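Local atomic coordinates of cupin 2, conserved barrel domain protein (Novosphingobium aromaticivorans DSM 12444, PDB entry 3ES1), a protein that is of unknown function but adopts a cupin-like beta-barrel fold and is seen as an assembly of two copies. Residues 7-12 / 144-149; 11-16 / 32-37; 48-53 / 81-86; 94-99 / 132-137; 107-112 / 121-126. All coordinates share one frame; numbering follows the deposited sequence. Where two conformers were deposited one is given.

The five contacts follow the cupin-like fold from its N-terminal arm to its second, smaller sheet. Contact 1 ties the segment before strand 14-21 to strand 145-153, and contacts 3, 4 and 5 are nested inside the loop it closes. Contacts 1, 2 and 3 all reach one antiparallel seven-strand sheet, with centres about 10 to 11 Å apart. Contacts 1 and 2 share Leu11 and Pro12. Contacts 4 and 5 meet at the neighbouring strands 136-138 and 110-113 of the three-strand sheet, their centres about 17 Å apart. Contacts 2 and 4 lie about 26 Å apart, centre to centre. Contact 1 thus closes the fold, and contacts 2 to 5 touch the second subunit.

Contact 1 of 5, residues 7-12 / 144-149; sequences SDSGLP and PCRIAF
The N-terminal arm of the cupin-like fold is held here against strand 145-153 of the large antiparallel sheet, chiefly by Arg146 reaching Pro12 and by Leu11 lying on Pro144. A type I beta turn from Ser7 to Gly10 shapes the arm. The Arg146 guanidinium grips one carbonyl oxygen end-on with two nitrogens: NH1 lies 2.8 Å and NH2 3.0 Å from Pro12 O. That oxygen sits almost exactly in the guanidinium plane. The bonds are somewhat bent, with N-H...O angles of 150° and 142°, as expected when two donors converge on one acceptor. Arg146 CG stands anti to the backbone N (chi1 176°), and the chain bends at chi3, which carries its end out from the strand to the arm. Leu11 CB lies over one face of the guanidinium, 3.4 Å from Arg146 NH2. Leu11 and Arg146 run antiparallel alongside each other, with Leu11 CD1 near Arg146 CB. The NE side of Arg146 is taken by a salt bridge to Asp85, which also accepts a hydrogen bond from Ser9 OG. The group is therefore fixed from two sides. A methionine in place of Arg146 would probably leave Pro12 O without its two donors and Asp85 without its charge partner. Ser7 OG lies near the guanidinium edge, and Thr37 N is its partner from strand 27-39. Apolar contact completes the joint: Leu11 crosses the proline ring, with Leu11 CG 3.8 Å from Pro144 CG.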
# COMPACT_ATOMS: atom_id res chain seq x y z
N SER A 7 -8.55 10.14 16.27
CA SER A 7 -7.63 9.06 16.65
C SER A 7 -6.92 9.36 17.98
O SER A 7 -6.77 10.51 18.42
CB SER A 7 -6.57 8.85 15.56
OG SER A 7 -7.16 8.46 14.32
N ASP A 8 -6.50 8.28 18.63
CA ASP A 8 -5.82 8.40 19.93
C ASP A 8 -4.48 9.14 19.77
O ASP A 8 -3.87 9.54 20.75
CB ASP A 8 -5.61 7.03 20.59
CG ASP A 8 -6.93 6.41 21.09
OD1 ASP A 8 -7.94 7.12 21.16
OD2 ASP A 8 -6.96 5.19 21.40
N SER A 9 -4.02 9.30 18.52
CA SER A 9 -2.77 10.01 18.22
C SER A 9 -3.05 11.49 18.01
O SER A 9 -2.14 12.29 17.84
CB SER A 9 -2.19 9.50 16.91
OG SER A 9 -3.19 9.61 15.91
N GLY A 10 -4.33 11.83 18.00
CA GLY A 10 -4.77 13.21 17.71
C GLY A 10 -4.98 13.53 16.24
O GLY A 10 -5.38 14.67 15.88
N LEU A 11 -4.71 12.53 15.42
CA LEU A 11 -4.93 12.61 13.95
C LEU A 11 -6.33 12.15 13.53
O LEU A 11 -7.01 11.45 14.28
CB LEU A 11 -3.88 11.77 13.23
CG LEU A 11 -2.42 12.20 13.38
CD1 LEU A 11 -1.49 11.22 12.67
CD2 LEU A 11 -2.26 13.59 12.81
N PRO A 12 -6.80 12.60 12.37
CA PRO A 12 -8.16 12.25 11.90
C PRO A 12 -8.41 10.76 11.78
O PRO A 12 -7.46 10.00 11.59
CB PRO A 12 -8.21 12.87 10.49
CG PRO A 12 -7.29 14.01 10.55
CD PRO A 12 -6.12 13.49 11.40
N PRO A 144 2.82 13.61 15.74
CA PRO A 144 2.67 12.22 15.32
C PRO A 144 3.00 12.04 13.82
O PRO A 144 2.97 12.97 13.04
CB PRO A 144 1.17 11.89 15.62
CG PRO A 144 0.47 13.27 15.62
CD PRO A 144 1.54 14.19 16.21
N CYS A 145 3.39 10.83 13.49
CA CYS A 145 3.64 10.42 12.12
C CYS A 145 2.75 9.23 11.76
O CYS A 145 2.77 8.20 12.44
CB CYS A 145 5.10 10.00 11.97
SG CYS A 145 5.50 9.41 10.32
N ARG A 146 1.97 9.40 10.71
CA ARG A 146 1.08 8.35 10.21
C ARG A 146 1.68 7.67 9.00
O ARG A 146 2.06 8.31 8.02
CB ARG A 146 -0.30 8.90 9.84
CG ARG A 146 -1.21 7.84 9.23
CD ARG A 146 -2.67 8.28 9.16
NE ARG A 146 -3.24 8.29 10.50
CZ ARG A 146 -4.46 8.74 10.82
NH1 ARG A 146 -5.31 9.23 9.91
NH2 ARG A 146 -4.82 8.69 12.09
N ILE A 147 1.74 6.34 9.08
CA ILE A 147 2.25 5.52 7.99
C ILE A 147 1.25 4.42 7.65
O ILE A 147 0.69 3.78 8.51
CB ILE A 147 3.65 4.86 8.33
CG1 ILE A 147 4.67 5.91 8.82
CG2 ILE A 147 4.22 4.14 7.09
CD1 ILE A 147 5.96 5.33 9.46
N ALA A 148 0.99 4.28 6.36
CA ALA A 148 0.20 3.14 5.84
C ALA A 148 1.18 2.05 5.45
O ALA A 148 2.12 2.28 4.64
CB ALA A 148 -0.63 3.57 4.59
N PHE A 149 0.95 0.87 6.01
CA PHE A 149 1.78 -0.29 5.75
C PHE A 149 1.01 -1.40 5.08
O PHE A 149 -0.05 -1.85 5.55
CB PHE A 149 2.36 -0.87 7.04
CG PHE A 149 3.43 -0.05 7.67
CD1 PHE A 149 4.67 0.07 7.08
CD2 PHE A 149 3.20 0.59 8.87
CE1 PHE A 149 5.67 0.83 7.68
CE2 PHE A 149 4.22 1.34 9.49
CZ PHE A 149 5.44 1.47 8.90

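Contact 2 of 5, residues 11-16 / 32-37; sequences LPPVQR and EDVTPT
Asp33 and Arg16 face each other across a hydrogen-bonded pair and bury the largest areas here, with Pro13 next. Arg16 NE donates to Asp33 OD1 at 3.0 Å in a salt bridge. The donor meets the syn lone pair of OD1, but the guanidinium and carboxylate planes stand 65° apart, so this is a one-nitrogen grip and not a flat two-pronged one. Asp33 CG sits between the backbone N and the carbonyl carbon (chi1 61°), which turns the carboxylate toward the neighbouring strand. Its other oxygen, OD2, accepts from Thr35 OG1 at 2.7 Å and pairs with Arg67. Water 1 joins OD2 to Val14 O, and water 2 joins OD1 to Arg16 O. An alanine in place of Asp33 is likely to leave Arg16 NE and Thr35 OG1 without their acceptor and both waters less firmly placed. Arg16 NH1 goes on to Val50 O and Asp65.

The frame is the antiparallel beta hairpin of strands 14-21 and 27-39, at the margin of the large sheet within the chain. Val14 pairs with Thr35 and Arg16 with Asp33, each through two backbone bonds; Val14 N to Thr35 O is 2.8 Å and nearly straight at 177°. On the face of Gln15 and Val34, Gln15 NE2 donates to Glu32 OE2 at 3.0 Å, on the anti side of the carboxylate. Gln15 also bonds Arg123 and Thr121 of the second subunit, and Glu32 forms a salt bridge with Arg120 of that subunit. Pro13 lies across Val34, its CG 3.5 Å from Val34 CG1.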
# COMPACT_ATOMS: atom_id res chain seq x y z
N LEU A 11 -4.71 12.53 15.42
CA LEU A 11 -4.93 12.61 13.95
C LEU A 11 -6.33 12.15 13.53
O LEU A 11 -7.01 11.45 14.28
CB LEU A 11 -3.88 11.77 13.23
CG LEU A 11 -2.42 12.20 13.38
CD1 LEU A 11 -1.49 11.22 12.67
CD2 LEU A 11 -2.26 13.59 12.81
N PRO A 12 -6.80 12.60 12.37
CA PRO A 12 -8.16 12.25 11.90
C PRO A 12 -8.41 10.76 11.78
O PRO A 12 -7.46 10.00 11.59
CB PRO A 12 -8.21 12.87 10.49
CG PRO A 12 -7.29 14.01 10.55
CD PRO A 12 -6.12 13.49 11.40
N PRO A 13 -9.67 10.33 11.95
CA PRO A 13 -9.97 8.92 11.69
C PRO A 13 -9.83 8.64 10.22
O PRO A 13 -9.74 9.54 9.39
CB PRO A 13 -11.44 8.76 12.12
CG PRO A 13 -12.03 10.16 12.07
CD PRO A 13 -10.86 11.12 12.32
N VAL A 14 -9.83 7.36 9.91
CA VAL A 14 -9.57 6.88 8.55
C VAL A 14 -10.84 6.35 7.85
O VAL A 14 -11.51 5.48 8.35
CB VAL A 14 -8.50 5.77 8.60
CG1 VAL A 14 -8.21 5.18 7.19
CG2 VAL A 14 -7.21 6.26 9.33
N GLN A 15 -11.14 6.91 6.70
CA GLN A 15 -12.20 6.41 5.81
C GLN A 15 -11.71 5.19 5.05
O GLN A 15 -10.64 5.21 4.43
CB GLN A 15 -12.61 7.51 4.79
CG GLN A 15 -13.68 7.11 3.76
CD GLN A 15 -13.83 8.14 2.68
OE1 GLN A 15 -12.91 8.97 2.46
NE2 GLN A 15 -14.95 8.08 1.95
N ARG A 16 -12.53 4.15 5.10
CA ARG A 16 -12.33 2.90 4.36
C ARG A 16 -13.53 2.65 3.44
O ARG A 16 -14.68 2.66 3.88
CB ARG A 16 -12.14 1.72 5.33
CG ARG A 16 -11.89 0.35 4.62
CD ARG A 16 -11.77 -0.79 5.62
NE ARG A 16 -13.06 -1.25 6.08
CZ ARG A 16 -13.33 -2.46 6.52
NH1 ARG A 16 -12.39 -3.38 6.59
NH2 ARG A 16 -14.56 -2.75 6.87
N GLU A 32 -18.56 1.10 3.77
CA GLU A 32 -17.82 2.34 4.03
C GLU A 32 -17.88 2.69 5.49
O GLU A 32 -18.94 2.56 6.12
CB GLU A 32 -18.37 3.48 3.20
CG GLU A 32 -17.69 4.85 3.42
CD GLU A 32 -18.29 5.95 2.55
OE1 GLU A 32 -19.37 5.77 1.95
OE2 GLU A 32 -17.70 7.06 2.52
N ASP A 33 -16.76 3.11 6.03
CA ASP A 33 -16.68 3.47 7.46
C ASP A 33 -15.60 4.49 7.67
O ASP A 33 -14.67 4.56 6.91
CB ASP A 33 -16.40 2.25 8.37
CG ASP A 33 -15.08 1.57 8.08
OD1 ASP A 33 -15.06 0.66 7.24
OD2 ASP A 33 -14.05 1.91 8.72
N VAL A 34 -15.75 5.26 8.75
CA VAL A 34 -14.71 6.20 9.18
C VAL A 34 -14.39 5.84 10.62
O VAL A 34 -15.25 5.97 11.50
CB VAL A 34 -15.20 7.68 9.09
CG1 VAL A 34 -14.20 8.67 9.71
CG2 VAL A 34 -15.53 8.05 7.62
N THR A 35 -13.14 5.40 10.85
CA THR A 35 -12.71 4.75 12.09
C THR A 35 -11.36 5.29 12.61
O THR A 35 -10.42 5.43 11.85
CB THR A 35 -12.55 3.23 11.86
OG1 THR A 35 -13.77 2.72 11.33
CG2 THR A 35 -12.29 2.49 13.15
N PRO A 36 -11.26 5.59 13.92
CA PRO A 36 -10.00 6.07 14.48
C PRO A 36 -8.94 5.00 14.62
O PRO A 36 -9.25 3.84 14.81
CB PRO A 36 -10.42 6.58 15.87
CG PRO A 36 -11.57 5.68 16.24
CD PRO A 36 -12.33 5.53 14.94
N THR A 37 -7.68 5.42 14.54
CA THR A 37 -6.59 4.58 15.05
C THR A 37 -6.68 4.64 16.59
O THR A 37 -7.07 5.63 17.20
CB THR A 37 -5.16 4.97 14.53
OG1 THR A 37 -4.72 6.22 15.12
CG2 THR A 37 -5.08 5.01 12.96
O HOH W 1 -11.67 2.78 8.54
O HOH W 2 -15.60 0.18 4.85

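Contact 3 of 5, residues 48-53 / 81-86; sequences LLVWTT and IRVVDM
Val50 and Trp51 both face Ile81, and this doubling sets how the side chains lie. Ile81 makes these contacts through CG2. It occupies the position between the backbone N and the carbonyl carbon, with CG1 anti to N (chi1 180°). From there Ile81 CG2 reaches Trp51 CB at 3.6 Å and Val50 CB at 3.9 Å. Val50 CB and CG1 lie on Ile81 CG2, and Val50 CG2 turns to Val83 CG2 at 4.1 Å, so Val50 spans the two branched residues of the opposing strand. Of the Trp51 side chain, CB is what touches Ile81; the indole leads away toward strand 14-21, where it touches Arg16 and Val18. The second subunit also packs on this face: its Val129 lies on Trp51, its Tyr102 on Ile81 and its Ile127 on Val83.

On the other face, Arg82 CB lies 3.9 Å from Leu49 CA, and the extended arginine chain then runs away from the neighbouring strand. Leu49 CD1 touches Ile81 O. Val83 and Leu48 share the face of Ile81 and Trp51 but are joined through the backbone: Leu48 N to Val83 O and Val83 N to Leu48 O are both 2.7 Å.

The register slips by one residue between Leu49 and Trp51. Ile81 O accepts from two successive amides, Val50 N at 2.9 Å and Trp51 N at 3.2 Å, with both donors in the carbonyl plane. Ile81 N in turn donates to Trp51 O. This is a classic beta bulge, set between antiparallel strands 45-53 and 79-86 of the cupin-like fold.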
# COMPACT_ATOMS: atom_id res chain seq x y z
N LEU A 48 -4.61 1.14 13.24
CA LEU A 48 -5.85 0.61 12.67
C LEU A 48 -5.59 -0.39 11.60
O LEU A 48 -4.97 -0.06 10.60
CB LEU A 48 -6.71 1.75 12.08
CG LEU A 48 -8.05 1.48 11.37
CD1 LEU A 48 -9.11 0.89 12.34
CD2 LEU A 48 -8.60 2.74 10.66
N LEU A 49 -6.10 -1.61 11.82
CA LEU A 49 -6.17 -2.64 10.74
C LEU A 49 -7.20 -2.24 9.71
O LEU A 49 -8.32 -1.88 10.05
CB LEU A 49 -6.50 -4.01 11.34
CG LEU A 49 -6.57 -5.18 10.41
CD1 LEU A 49 -5.28 -5.30 9.60
CD2 LEU A 49 -6.93 -6.43 11.17
N VAL A 50 -6.83 -2.32 8.44
CA VAL A 50 -7.73 -1.92 7.38
C VAL A 50 -8.28 -3.11 6.60
O VAL A 50 -9.47 -3.19 6.38
CB VAL A 50 -7.07 -0.85 6.48
CG1 VAL A 50 -7.91 -0.59 5.26
CG2 VAL A 50 -6.91 0.47 7.33
N TRP A 51 -7.39 -4.02 6.22
CA TRP A 51 -7.74 -5.22 5.45
C TRP A 51 -6.64 -6.26 5.58
O TRP A 51 -5.48 -5.95 5.88
CB TRP A 51 -7.96 -4.87 3.94
CG TRP A 51 -8.82 -5.87 3.18
CD1 TRP A 51 -8.38 -6.88 2.40
CD2 TRP A 51 -10.25 -5.98 3.21
NE1 TRP A 51 -9.43 -7.61 1.92
CE2 TRP A 51 -10.60 -7.08 2.39
CE3 TRP A 51 -11.26 -5.26 3.85
CZ2 TRP A 51 -11.93 -7.47 2.21
CZ3 TRP A 51 -12.55 -5.62 3.65
CH2 TRP A 51 -12.89 -6.73 2.85
N THR A 52 -7.06 -7.49 5.30
CA THR A 52 -6.19 -8.67 5.17
C THR A 52 -6.71 -9.60 4.11
O THR A 52 -7.91 -9.65 3.85
CB THR A 52 -6.14 -9.48 6.47
OG1 THR A 52 -7.41 -10.06 6.74
CG2 THR A 52 -5.68 -8.60 7.63
N THR A 53 -5.81 -10.35 3.51
CA THR A 53 -6.21 -11.50 2.65
C THR A 53 -5.56 -12.74 3.24
O THR A 53 -4.43 -12.68 3.73
CB THR A 53 -5.78 -11.25 1.17
OG1 THR A 53 -4.36 -11.26 1.06
CG2 THR A 53 -6.32 -9.92 0.69
N ILE A 81 -3.02 -4.74 5.27
CA ILE A 81 -2.85 -3.28 5.24
C ILE A 81 -3.35 -2.71 6.55
O ILE A 81 -4.46 -2.97 6.96
CB ILE A 81 -3.50 -2.57 3.98
CG1 ILE A 81 -3.28 -1.03 4.01
CG2 ILE A 81 -4.99 -2.91 3.85
CD1 ILE A 81 -3.58 -0.33 2.67
N ARG A 82 -2.47 -1.98 7.22
CA ARG A 82 -2.83 -1.26 8.44
C ARG A 82 -2.22 0.12 8.45
O ARG A 82 -1.23 0.40 7.74
CB ARG A 82 -2.41 -2.08 9.69
CG ARG A 82 -0.94 -2.25 9.83
CD ARG A 82 -0.59 -2.94 11.12
NE ARG A 82 0.80 -3.33 11.06
CZ ARG A 82 1.23 -4.59 10.97
NH1 ARG A 82 0.39 -5.59 11.01
NH2 ARG A 82 2.53 -4.81 10.91
N VAL A 83 -2.83 0.99 9.26
CA VAL A 83 -2.36 2.33 9.51
C VAL A 83 -1.75 2.41 10.94
O VAL A 83 -2.38 2.01 11.94
CB VAL A 83 -3.49 3.38 9.32
CG1 VAL A 83 -2.99 4.78 9.69
CG2 VAL A 83 -4.08 3.33 7.92
N VAL A 84 -0.53 2.90 10.99
CA VAL A 84 0.23 3.04 12.28
C VAL A 84 0.62 4.50 12.49
O VAL A 84 1.27 5.12 11.64
CB VAL A 84 1.48 2.10 12.40
CG1 VAL A 84 2.19 2.26 13.75
CG2 VAL A 84 1.06 0.64 12.23
N ASP A 85 0.19 5.03 13.63
CA ASP A 85 0.55 6.40 14.04
C ASP A 85 1.58 6.29 15.13
O ASP A 85 1.28 5.90 16.26
CB ASP A 85 -0.64 7.17 14.58
CG ASP A 85 -1.76 7.35 13.56
OD1 ASP A 85 -1.57 7.10 12.35
OD2 ASP A 85 -2.84 7.81 13.98
N MSE A 86 2.80 6.65 14.75
CA MSE A 86 3.95 6.66 15.67
C MSE A 86 3.89 7.97 16.44
O MSE A 86 3.82 9.06 15.85
CB MSE A 86 5.29 6.56 14.92
CG MSE A 86 5.57 5.24 14.16
SE MSE A 86 5.40 3.64 15.23
CE MSE A 86 7.03 3.59 16.25

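Contact 4 of 5, residues 94-99 / 132-137; sequences MHRTNS and GTNHLW
His95 and His135 form a single antiparallel bridge between segments that run in roughly opposite directions. His95 N donates to His135 O at 3.0 Å, and His135 N returns a bond to His95 O at 3.1 Å. Toward Gly132 the segments are joined by water: water 4 links Thr97 N to Thr133 O, water 5 links Thr97 O to Gly132 O, and water 3 links Arg96 NE to Asn134 N. Gly132 has a positive phi of 73°, which favours glycine.

In the conformer given for His95, one of two deposited, its ring runs beside that of His135, with centroids 5.2 Å apart and the His95 and His135 planes oblique; this pairing is therefore less certain. His135 ND1 donates to Thr133 O at 2.7 Å, with the acceptor in the ring plane, so the rotation of this ring is fixed. Asn134 ND2 bonds Asp115. Arg96 CG rests 3.2 Å from Gly132 O, while Arg96 NH1 bonds Pro165 O.

With ND1 of His135 engaged as a donor, NE2 is the ring nitrogen not used in that bond. From their place in the sequence, His95 and His135 probably correspond to histidines of the two conserved cupin motifs, which bind a metal in many relatives.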
# COMPACT_ATOMS: atom_id res chain seq x y z
N MSE A 94 12.34 -3.42 17.70
CA MSE A 94 13.14 -3.87 16.59
C MSE A 94 12.70 -5.29 16.28
O MSE A 94 12.56 -6.12 17.19
CB MSE A 94 14.62 -3.80 16.98
CG MSE A 94 15.61 -4.38 16.00
SE MSE A 94 16.07 -3.19 14.54
CE MSE A 94 16.54 -1.60 15.54
N HIS A 95 12.43 -5.55 15.01
CA HIS A 95 12.09 -6.90 14.55
C HIS A 95 12.14 -7.08 13.05
O HIS A 95 12.20 -6.12 12.28
CB HIS A 95 10.72 -7.36 15.08
CG HIS A 95 9.54 -6.81 14.33
ND1 HIS A 95 9.45 -5.49 13.94
CD2 HIS A 95 8.38 -7.39 13.93
CE1 HIS A 95 8.30 -5.29 13.31
NE2 HIS A 95 7.64 -6.43 13.29
N ARG A 96 12.11 -8.35 12.68
CA ARG A 96 12.14 -8.78 11.29
C ARG A 96 10.95 -9.66 11.02
O ARG A 96 10.57 -10.43 11.87
CB ARG A 96 13.40 -9.61 11.04
CG ARG A 96 13.59 -10.14 9.66
CD ARG A 96 14.69 -11.17 9.64
NE ARG A 96 15.94 -10.62 10.11
CZ ARG A 96 16.67 -11.10 11.10
NH1 ARG A 96 16.30 -12.18 11.77
NH2 ARG A 96 17.80 -10.49 11.43
N THR A 97 10.35 -9.54 9.84
CA THR A 97 9.21 -10.39 9.45
C THR A 97 9.48 -11.04 8.10
O THR A 97 10.29 -10.56 7.29
CB THR A 97 7.84 -9.60 9.38
OG1 THR A 97 7.92 -8.53 8.40
CG2 THR A 97 7.44 -8.98 10.76
N ASN A 98 8.73 -12.10 7.87
CA ASN A 98 8.74 -12.85 6.60
C ASN A 98 7.73 -12.28 5.60
O ASN A 98 6.64 -12.84 5.31
CB ASN A 98 8.55 -14.34 6.83
CG ASN A 98 9.70 -14.95 7.58
OD1 ASN A 98 10.79 -14.40 7.64
ND2 ASN A 98 9.48 -16.10 8.16
N SER A 99 8.15 -11.15 5.06
CA SER A 99 7.31 -10.33 4.22
C SER A 99 8.12 -9.27 3.51
O SER A 99 9.22 -8.92 3.92
CB SER A 99 6.23 -9.63 5.08
OG SER A 99 6.81 -8.77 6.06
N GLY A 132 12.30 -7.57 4.01
CA GLY A 132 12.41 -8.65 5.04
C GLY A 132 13.53 -8.38 6.02
O GLY A 132 14.13 -9.27 6.63
N THR A 133 13.79 -7.11 6.17
CA THR A 133 14.87 -6.61 7.04
C THR A 133 14.49 -6.30 8.48
O THR A 133 13.43 -5.71 8.79
CB THR A 133 15.48 -5.36 6.40
OG1 THR A 133 14.44 -4.55 5.86
CG2 THR A 133 16.45 -5.75 5.23
N ASN A 134 15.41 -6.68 9.36
CA ASN A 134 15.39 -6.19 10.75
C ASN A 134 15.35 -4.66 10.79
O ASN A 134 16.14 -3.98 10.11
CB ASN A 134 16.61 -6.72 11.52
CG ASN A 134 16.41 -6.68 13.00
OD1 ASN A 134 15.28 -6.88 13.50
ND2 ASN A 134 17.50 -6.41 13.73
N HIS A 135 14.38 -4.13 11.51
CA HIS A 135 14.18 -2.65 11.61
C HIS A 135 13.35 -2.21 12.81
O HIS A 135 12.58 -2.98 13.41
CB HIS A 135 13.44 -2.13 10.36
CG HIS A 135 12.03 -2.63 10.29
ND1 HIS A 135 11.74 -3.93 9.90
CD2 HIS A 135 10.86 -2.09 10.72
CE1 HIS A 135 10.43 -4.12 9.99
NE2 HIS A 135 9.88 -3.04 10.52
N LEU A 136 13.44 -0.91 13.10
CA LEU A 136 12.47 -0.22 13.98
C LEU A 136 12.11 1.13 13.36
O LEU A 136 12.84 1.68 12.52
CB LEU A 136 13.04 -0.05 15.43
CG LEU A 136 14.25 0.86 15.72
CD1 LEU A 136 13.87 2.37 15.70
CD2 LEU A 136 14.87 0.50 17.04
N TRP A 137 10.98 1.65 13.79
CA TRP A 137 10.53 3.00 13.43
C TRP A 137 10.60 3.92 14.66
O TRP A 137 10.13 3.56 15.73
CB TRP A 137 9.09 2.99 12.91
CG TRP A 137 8.86 2.06 11.76
CD1 TRP A 137 8.39 0.79 11.84
CD2 TRP A 137 9.18 2.28 10.38
NE1 TRP A 137 8.35 0.20 10.60
CE2 TRP A 137 8.84 1.08 9.68
CE3 TRP A 137 9.73 3.35 9.67
CZ2 TRP A 137 8.99 0.95 8.32
CZ3 TRP A 137 9.87 3.22 8.31
CH2 TRP A 137 9.50 2.02 7.65
O HOH W 3 17.48 -8.51 8.79
O HOH W 4 11.04 -7.22 8.36
O HOH W 5 12.62 -11.59 6.52
O HOH W 6 9.67 -6.92 5.88

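Contact 5 of 5, residues 107-112 / 121-126; sequences EGEIEL and TVRQGG
Ile110 and Val122 pair across the antiparallel beta hairpin of strands 110-113 and 119-122. Val122 N donates to Ile110 O at 2.7 Å, and Ile110 N donates to Val122 O at 3.1 Å. On the same face the side chains meet at an angle, Ile110 CG2 lying 4.0 Å from Val122 CB. On the other face Glu111 sits opposite Thr121, and water 9 joins Glu111 OE2 to Thr121 OG1. Glu111 OE1 has a salt bridge to Arg138. Glu109 lays its CB 3.4 Å from Val122 O, and its carboxylate passes Thr121 CG2.

Beyond the strand pairing, a type II beta turn from Arg123 to Gly126 places Gln124 alongside Gly108. The Gly126 N to Arg123 O bond closes this turn. Water 8 connects Glu109 OE1 with Gln124 N. Outside the hairpin, Ile110 packs on Trp137, and Gln15 of the second subunit bonds to Thr121 O and Arg123 N.

Gln124 CG stands anti to the backbone N (chi1 -172°), and the extended chain carries its amide to the start of the other segment. There Gln124 OE1 accepts from Gly108 N at 3.0 Å, the donor lying above the amide carbonyl plane, 37° out of it.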
# COMPACT_ATOMS: atom_id res chain seq x y z
N GLU A 107 1.61 11.43 6.82
CA GLU A 107 1.68 12.65 7.65
C GLU A 107 2.89 12.58 8.57
O GLU A 107 3.13 11.58 9.21
CB GLU A 107 0.41 12.79 8.50
CG GLU A 107 0.52 13.73 9.65
CD GLU A 107 0.55 15.22 9.27
OE1 GLU A 107 0.17 15.58 8.13
OE2 GLU A 107 0.97 16.02 10.16
N GLY A 108 3.63 13.68 8.63
CA GLY A 108 4.82 13.75 9.44
C GLY A 108 6.00 13.08 8.77
O GLY A 108 6.01 12.85 7.58
N GLU A 109 7.02 12.84 9.58
CA GLU A 109 8.17 12.09 9.16
C GLU A 109 8.67 11.16 10.23
O GLU A 109 8.39 11.30 11.43
CB GLU A 109 9.29 12.98 8.66
CG GLU A 109 9.83 13.98 9.63
CD GLU A 109 10.78 14.95 8.93
OE1 GLU A 109 10.44 15.48 7.85
OE2 GLU A 109 11.88 15.14 9.43
N ILE A 110 9.43 10.20 9.74
CA ILE A 110 9.85 9.02 10.50
C ILE A 110 11.32 8.64 10.25
O ILE A 110 11.87 8.78 9.16
CB ILE A 110 8.96 7.79 10.17
CG1 ILE A 110 8.98 6.80 11.34
CG2 ILE A 110 9.44 7.08 8.90
CD1 ILE A 110 8.23 7.31 12.63
N GLU A 111 11.95 8.17 11.33
CA GLU A 111 13.31 7.62 11.29
C GLU A 111 13.23 6.10 11.19
O GLU A 111 12.70 5.42 12.07
CB GLU A 111 14.06 7.99 12.57
CG GLU A 111 15.51 7.46 12.60
CD GLU A 111 16.33 8.24 13.56
OE1 GLU A 111 16.31 7.89 14.76
OE2 GLU A 111 16.95 9.23 13.11
N LEU A 112 13.77 5.58 10.11
CA LEU A 112 13.90 4.13 9.95
C LEU A 112 15.29 3.72 10.33
O LEU A 112 16.27 4.14 9.71
CB LEU A 112 13.62 3.74 8.51
CG LEU A 112 13.88 2.31 8.03
CD1 LEU A 112 13.09 1.29 8.87
CD2 LEU A 112 13.52 2.18 6.60
N THR A 121 15.90 9.19 7.55
CA THR A 121 14.59 9.79 7.67
C THR A 121 13.80 9.62 6.38
O THR A 121 14.31 9.83 5.28
CB THR A 121 14.67 11.25 8.08
OG1 THR A 121 15.08 11.33 9.47
CG2 THR A 121 13.34 11.94 7.90
N VAL A 122 12.55 9.19 6.53
CA VAL A 122 11.61 9.15 5.42
C VAL A 122 10.58 10.24 5.65
O VAL A 122 9.85 10.25 6.63
CB VAL A 122 10.89 7.81 5.26
CG1 VAL A 122 10.09 7.80 3.95
CG2 VAL A 122 11.90 6.65 5.27
N ARG A 123 10.61 11.17 4.73
CA ARG A 123 9.79 12.35 4.82
C ARG A 123 8.36 12.07 4.37
O ARG A 123 8.03 11.02 3.82
CB ARG A 123 10.42 13.48 3.99
CG ARG A 123 11.78 13.92 4.44
CD ARG A 123 12.36 15.00 3.48
NE ARG A 123 12.52 14.47 2.13
CZ ARG A 123 13.61 13.81 1.72
NH1 ARG A 123 14.61 13.59 2.55
NH2 ARG A 123 13.67 13.32 0.50
N GLN A 124 7.51 13.03 4.68
CA GLN A 124 6.10 12.94 4.31
C GLN A 124 5.98 12.71 2.81
O GLN A 124 6.69 13.31 2.01
CB GLN A 124 5.33 14.17 4.77
CG GLN A 124 3.84 14.06 4.61
CD GLN A 124 3.09 15.23 5.22
OE1 GLN A 124 3.31 15.64 6.39
NE2 GLN A 124 2.21 15.81 4.41
N GLY A 125 5.11 11.77 2.43
CA GLY A 125 4.93 11.37 1.05
C GLY A 125 5.90 10.34 0.54
O GLY A 125 5.76 9.85 -0.58
N GLY A 126 6.88 10.02 1.38
CA GLY A 126 7.89 9.02 1.08
C GLY A 126 7.40 7.58 1.18
O GLY A 126 6.46 7.26 1.95
O HOH W 7 0.80 17.80 6.71
O HOH W 8 8.22 15.47 6.10
O HOH W 9 17.09 9.59 10.51